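PDB 7C7U: biofilm-associated surface protein from Staphylococcus aureus, which is a cell wall-anchored surface protein of biofilm formation that probably mediates adhesion and acts as a switch modulating functional amyloid. Local coordinates for residues D393-L396 and D397-R401; S88-S92 and G93-P97; Y186-T189 and K190-D194. All blocks are in the same frame, centred on the assembly; numbering follows the deposited sequence.

Along the chain the order is contact 2, contact 3, contact 1, one after another, without interlocking. Contacts 2 and 3 both reach the large mixed sheet of the N-terminal part: contact 2 turns strand 84-90 back into strand 98-104, while contact 3 leads from strand 183-187 into helix 193-199. Their centres are about 28 Å apart. Contact 1 follows strand 381-388, near the middle of the elongated chain, with its centre about 39 Å from that of contact 2 and about 31 Å from that of contact 3. None touches another. Contact 1 binds two calcium ions and contact 3 borders a separate calcium site, consistent with calcium helping to order separate parts of the molecule.

Contact 1: residues D393-L396 and D397-R401; sequences DGLL and DRYER. With CA (calcium ion), chain D; CA (calcium ion), chain E.
Glu-400 swings back across Leu-395, its CG 3.5 Å from Leu-395 CB and the two side chains meeting at about a right angle. Extended beyond CG, the glutamate carries its carboxylate to both calcium ions: OE2 bridges them, binding the first at 2.2 Å, and OE1 joins it on the second. Ser-406 also holds this carboxylate. Asp-393 arrives from the opposite direction and divides its oxygens, OD1 to the first ion and OD2 to the second. The ions probably offset the repulsion between Asp-393 OD2 and Glu-400 OE2, 3.1 Å apart. This is an EF-hand-type loop: Asp-389, Asp-391, Asp-393, the carbonyl of Leu-395 and Glu-400 supply the protein ligands of the first ion, and Asp-397 contributes through a water on that ion, which donates to its OD1 at 2.6 Å. Asp-391, Asp-407, Asn-410 and Asp-420 complete the second site. Ser-23 holds the Asp-397 carboxylate too. With CG of Asp-393 tucked between the backbone N and the carbonyl carbon (chi1 64°), OD1 also accepts from Leu-395 N at 2.9 Å, forming an Asx turn. Gly-394 takes a positive phi, where a side chain would jam against the preceding carbonyl. Leu-396 is the N-cap, and its O accepts from Glu-400 N, opening the helical hydrogen-bond pattern. On the apolar flank, Leu-395 CD2 lies 4.1 Å from Tyr-399 CE1, while Leu-396 packs on Val-335, Leu-339 and Leu-387.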
# COMPACT_ATOMS: atom_id res chain seq x y z
N ASP A 393 -12.06 -2.17 -0.53
CA ASP A 393 -12.73 -1.05 -1.19
C ASP A 393 -12.39 -0.95 -2.68
O ASP A 393 -12.78 0.04 -3.32
CB ASP A 393 -12.40 0.28 -0.50
CG ASP A 393 -10.94 0.65 -0.56
OD1 ASP A 393 -10.18 0.02 -1.33
OD2 ASP A 393 -10.54 1.58 0.17
N GLY A 394 -11.64 -1.91 -3.22
CA GLY A 394 -11.30 -1.91 -4.63
C GLY A 394 -9.98 -1.26 -4.98
O GLY A 394 -9.52 -1.42 -6.12
N LEU A 395 -9.35 -0.53 -4.06
CA LEU A 395 -8.06 0.11 -4.30
C LEU A 395 -6.96 -0.66 -3.57
O LEU A 395 -6.98 -0.73 -2.34
CB LEU A 395 -8.06 1.55 -3.81
CG LEU A 395 -9.10 2.50 -4.38
CD1 LEU A 395 -8.85 3.92 -3.83
CD2 LEU A 395 -9.08 2.51 -5.90
N LEU A 396 -5.97 -1.16 -4.32
CA LEU A 396 -4.89 -1.91 -3.70
C LEU A 396 -4.23 -1.09 -2.60
O LEU A 396 -4.16 0.14 -2.69
CB LEU A 396 -3.83 -2.31 -4.73
CG LEU A 396 -4.26 -3.31 -5.80
CD1 LEU A 396 -3.11 -3.62 -6.78
CD2 LEU A 396 -4.76 -4.60 -5.13
N ASP A 397 -3.75 -1.77 -1.56
CA ASP A 397 -2.95 -1.14 -0.51
C ASP A 397 -1.94 -0.16 -1.08
O ASP A 397 -1.91 1.02 -0.71
CB ASP A 397 -2.20 -2.19 0.30
CG ASP A 397 -3.06 -2.92 1.30
OD1 ASP A 397 -4.27 -3.06 1.07
OD2 ASP A 397 -2.50 -3.40 2.31
N ARG A 398 -1.09 -0.65 -1.99
CA ARG A 398 -0.01 0.20 -2.48
C ARG A 398 -0.54 1.32 -3.36
O ARG A 398 0.06 2.40 -3.40
CB ARG A 398 1.03 -0.63 -3.24
CG ARG A 398 0.62 -1.08 -4.62
CD ARG A 398 1.65 -2.07 -5.15
NE ARG A 398 1.57 -3.33 -4.42
CZ ARG A 398 2.55 -4.23 -4.36
NH1 ARG A 398 3.71 -4.03 -4.98
NH2 ARG A 398 2.36 -5.33 -3.67
N TYR A 399 -1.66 1.11 -4.05
CA TYR A 399 -2.28 2.22 -4.77
C TYR A 399 -2.75 3.30 -3.81
O TYR A 399 -2.51 4.49 -4.04
CB TYR A 399 -3.44 1.72 -5.63
CG TYR A 399 -4.09 2.79 -6.48
CD1 TYR A 399 -5.09 3.62 -5.97
CD2 TYR A 399 -3.70 2.97 -7.81
CE1 TYR A 399 -5.69 4.58 -6.74
CE2 TYR A 399 -4.30 3.95 -8.59
CZ TYR A 399 -5.30 4.74 -8.06
OH TYR A 399 -5.91 5.72 -8.82
N GLU A 400 -3.40 2.91 -2.70
CA GLU A 400 -3.88 3.90 -1.74
C GLU A 400 -2.72 4.66 -1.12
O GLU A 400 -2.78 5.89 -0.95
CB GLU A 400 -4.75 3.26 -0.65
CG GLU A 400 -6.06 2.63 -1.16
CD GLU A 400 -7.14 2.47 -0.08
OE1 GLU A 400 -7.70 3.51 0.39
OE2 GLU A 400 -7.47 1.31 0.28
N ARG A 401 -1.64 3.95 -0.80
CA ARG A 401 -0.48 4.57 -0.18
C ARG A 401 0.22 5.53 -1.14
O ARG A 401 0.61 6.63 -0.74
CB ARG A 401 0.50 3.50 0.30
CG ARG A 401 0.29 3.09 1.74
CD ARG A 401 1.48 2.29 2.26
NE ARG A 401 1.75 1.12 1.44
CZ ARG A 401 1.26 -0.09 1.71
NH1 ARG A 401 0.48 -0.27 2.77
NH2 ARG A 401 1.55 -1.11 0.92
CA CA D . -8.12 -0.75 -0.32
CA CA E . -9.37 2.58 1.64
O HOH W 1 -6.14 -1.28 1.23

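Contact 2: residues S88-S92 and G93-P97; sequences SANPS and GSNKP
The chain doubles back through a type II beta turn from Pro-91 to Ser-94, closed by a bond from Ser-94 N to Pro-91 O (3.1 Å), so that 88-92 and 93-97 run nearly antiparallel. Ser-92 holds the second turn position and Gly-93 the third, with a positive phi (78°) at which a side chain would clash with Ser-92 O. The ring of Pro-91, whose O accepts the closing bond, packs its CD against Lys-96 O across the loop.

Asn-90 is the chief polar link between the two sides. With CG anti to its own carbonyl carbon (chi1 -67°), the amide reaches over the loop from the strand side. Its CB touches Ser-94 O at 3.4 Å, and its OD1 rests beside the Pro-97 ring, 3.6 Å from CD, without a bond because the proline N has no hydrogen. ND2 instead donates to two waters. One, 3.0 Å away, lies next to Ser-94 O; the other bridges to Asn-95 O, so that solvent ties the amide to the loop backbone. Within the returning segment, Ser-94 OG accepts from Lys-96 N at 3.0 Å, an ST turn. At Pro-97 a CA-H...O contact joins its CA to Ala-89 O.

The whole forms the connection of a beta hairpin. Ala-89 pairs with Val-98 as strand 98-104 begins, Ser-88 and Asn-90 bond to strand 133-144 on the other side, and Ser-92 OG takes a hydrogen bond from Gly-127 N.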
# COMPACT_ATOMS: atom_id res chain seq x y z
N SER A 88 17.17 -18.84 13.14
CA SER A 88 18.50 -18.34 13.48
C SER A 88 19.43 -18.58 12.30
O SER A 88 19.18 -19.42 11.44
CB SER A 88 19.05 -19.02 14.73
OG SER A 88 19.29 -20.40 14.46
N ALA A 89 20.54 -17.84 12.32
CA ALA A 89 21.59 -17.96 11.31
C ALA A 89 22.89 -17.44 11.90
O ALA A 89 22.89 -16.65 12.85
CB ALA A 89 21.23 -17.19 10.03
N ASN A 90 24.00 -17.88 11.31
CA ASN A 90 25.32 -17.39 11.68
C ASN A 90 25.60 -16.07 10.98
O ASN A 90 25.43 -15.99 9.76
CB ASN A 90 26.40 -18.38 11.29
CG ASN A 90 26.33 -19.66 12.07
OD1 ASN A 90 25.60 -19.75 13.06
ND2 ASN A 90 27.09 -20.66 11.65
N PRO A 91 26.06 -15.04 11.68
CA PRO A 91 26.49 -13.83 10.99
C PRO A 91 27.66 -14.15 10.07
O PRO A 91 28.33 -15.18 10.21
CB PRO A 91 26.91 -12.89 12.13
CG PRO A 91 26.25 -13.45 13.35
CD PRO A 91 26.23 -14.94 13.14
N SER A 92 27.84 -13.30 9.06
CA SER A 92 28.90 -13.53 8.09
C SER A 92 30.24 -13.55 8.79
O SER A 92 30.55 -12.65 9.58
CB SER A 92 28.88 -12.44 7.02
OG SER A 92 28.91 -11.14 7.60
N GLY A 93 31.02 -14.60 8.53
CA GLY A 93 32.33 -14.74 9.14
C GLY A 93 32.33 -15.22 10.57
O GLY A 93 33.36 -15.10 11.25
N SER A 94 31.22 -15.78 11.04
CA SER A 94 31.12 -16.31 12.40
C SER A 94 30.45 -17.66 12.37
O SER A 94 29.78 -18.04 11.40
CB SER A 94 30.35 -15.36 13.33
OG SER A 94 30.05 -15.99 14.57
N ASN A 95 30.64 -18.42 13.45
CA ASN A 95 29.99 -19.71 13.62
C ASN A 95 29.04 -19.74 14.80
O ASN A 95 28.66 -20.82 15.24
CB ASN A 95 31.03 -20.83 13.77
CG ASN A 95 31.97 -20.92 12.58
OD1 ASN A 95 31.57 -20.69 11.43
ND2 ASN A 95 33.23 -21.25 12.84
N LYS A 96 28.67 -18.58 15.35
CA LYS A 96 27.77 -18.52 16.49
C LYS A 96 26.43 -17.96 16.06
O LYS A 96 26.37 -16.81 15.61
CB LYS A 96 28.37 -17.67 17.61
CG LYS A 96 29.66 -18.25 18.19
CD LYS A 96 30.20 -17.39 19.33
CE LYS A 96 31.65 -17.78 19.66
NZ LYS A 96 31.76 -19.24 19.92
N PRO A 97 25.33 -18.71 16.18
CA PRO A 97 24.04 -18.23 15.66
C PRO A 97 23.50 -17.01 16.39
O PRO A 97 23.77 -16.79 17.57
CB PRO A 97 23.11 -19.44 15.84
CG PRO A 97 23.81 -20.33 16.84
CD PRO A 97 25.27 -20.12 16.60
O HOH W 2 28.98 -19.91 9.43
O HOH W 3 27.63 -22.90 13.91

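Contact 3: residues Y186-T189 and K190-D194; sequences YFLT and KADDD
Asp-192 turns its carboxylate back into the bend, between the ring of Tyr-186 and the backbone of Thr-189. Ring and carboxylate planes stand 48° apart, and Asp-192 OD1 comes obliquely to Tyr-186 CE1 at 3.7 Å. A water spans the polar ends, 2.9 Å from Tyr-186 OH and donating to OD1. CB already points into the bend, and with CG beside the backbone N (chi1 -55°) OD2 reaches the backbone of Thr-189, just past strand 183-187, accepting from Thr-189 N through its anti lone pair (3.0 Å, 170°). Leu-188 crosses the aspartate at about a right angle, CD2 lying 4.1 Å from Asp-192 CB.

A hydroxyl this close to the backbone suits Thr-189, since OG1 can both accept from Ala-191 N at 3.0 Å and donate to a second water. A short carboxylate suits the buried position, where both oxygens have donors: OD1 the first water and Lys-162, OD2 Thr-189 N and the second water. Lys-190, at the surface, sends NZ to Asp-45.

Asp-192 N bonds to Thr-189 O, completing a type I beta turn that joins strand 183-187 to helix 193-199. Asp-192 stands at the N-cap, while its carboxylate is spent on the turn and on a salt bridge with Lys-162, a residue of the calcium site that also includes Asp-77, Asn-161 and Asn-164, placing this strand-to-helix turn beside that site.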
# COMPACT_ATOMS: atom_id res chain seq x y z
N TYR A 186 9.47 -18.19 -3.61
CA TYR A 186 8.68 -19.23 -2.99
C TYR A 186 9.53 -20.48 -2.90
O TYR A 186 10.43 -20.68 -3.72
CB TYR A 186 7.37 -19.52 -3.74
CG TYR A 186 7.53 -19.84 -5.22
CD1 TYR A 186 7.63 -21.17 -5.65
CD2 TYR A 186 7.53 -18.85 -6.18
CE1 TYR A 186 7.75 -21.47 -7.00
CE2 TYR A 186 7.63 -19.14 -7.53
CZ TYR A 186 7.75 -20.46 -7.93
OH TYR A 186 7.87 -20.76 -9.26
N PHE A 187 9.25 -21.30 -1.88
CA PHE A 187 9.95 -22.57 -1.69
C PHE A 187 9.55 -23.55 -2.77
O PHE A 187 8.38 -23.62 -3.16
CB PHE A 187 9.60 -23.17 -0.33
CG PHE A 187 10.09 -22.36 0.83
CD1 PHE A 187 11.39 -22.49 1.28
CD2 PHE A 187 9.22 -21.49 1.49
CE1 PHE A 187 11.83 -21.75 2.37
CE2 PHE A 187 9.65 -20.76 2.58
CZ PHE A 187 10.96 -20.87 3.02
N LEU A 188 10.52 -24.32 -3.25
CA LEU A 188 10.24 -25.30 -4.28
C LEU A 188 9.79 -26.60 -3.62
O LEU A 188 10.40 -27.05 -2.64
CB LEU A 188 11.48 -25.55 -5.16
CG LEU A 188 12.00 -24.33 -5.91
CD1 LEU A 188 13.17 -24.66 -6.81
CD2 LEU A 188 10.88 -23.65 -6.69
N THR A 189 8.70 -27.16 -4.12
CA THR A 189 8.19 -28.45 -3.67
C THR A 189 8.11 -29.38 -4.86
O THR A 189 8.39 -29.00 -6.01
CB THR A 189 6.79 -28.32 -3.04
OG1 THR A 189 5.83 -28.06 -4.06
CG2 THR A 189 6.76 -27.25 -1.96
N LYS A 190 7.64 -30.61 -4.60
CA LYS A 190 7.41 -31.54 -5.70
C LYS A 190 6.42 -30.99 -6.71
O LYS A 190 6.45 -31.42 -7.87
CB LYS A 190 6.91 -32.90 -5.16
CG LYS A 190 7.97 -33.64 -4.34
CD LYS A 190 7.41 -34.92 -3.71
CE LYS A 190 8.57 -35.84 -3.30
NZ LYS A 190 8.12 -37.01 -2.51
N ALA A 191 5.56 -30.03 -6.32
CA ALA A 191 4.62 -29.45 -7.27
C ALA A 191 5.35 -28.65 -8.35
O ALA A 191 4.86 -28.55 -9.49
CB ALA A 191 3.62 -28.55 -6.54
N ASP A 192 6.51 -28.11 -8.03
CA ASP A 192 7.29 -27.29 -8.96
C ASP A 192 8.21 -28.18 -9.80
O ASP A 192 9.43 -28.03 -9.84
CB ASP A 192 8.06 -26.24 -8.18
CG ASP A 192 7.13 -25.41 -7.30
OD1 ASP A 192 6.27 -24.77 -7.90
OD2 ASP A 192 7.22 -25.44 -6.05
N ASP A 193 7.58 -29.10 -10.54
CA ASP A 193 8.35 -30.21 -11.09
C ASP A 193 9.28 -29.76 -12.21
O ASP A 193 10.39 -30.29 -12.33
CB ASP A 193 7.40 -31.33 -11.56
CG ASP A 193 6.32 -30.84 -12.49
OD1 ASP A 193 6.01 -29.63 -12.48
OD2 ASP A 193 5.74 -31.68 -13.22
N ASP A 194 8.90 -28.74 -12.99
CA ASP A 194 9.81 -28.31 -14.04
C ASP A 194 11.05 -27.62 -13.46
O ASP A 194 12.18 -27.90 -13.90
CB ASP A 194 9.08 -27.42 -15.05
CG ASP A 194 8.47 -26.15 -14.45
OD1 ASP A 194 8.16 -26.07 -13.23
OD2 ASP A 194 8.29 -25.23 -15.24
O HOH W 4 6.95 -23.34 -10.08
O HOH W 5 5.00 -25.53 -4.73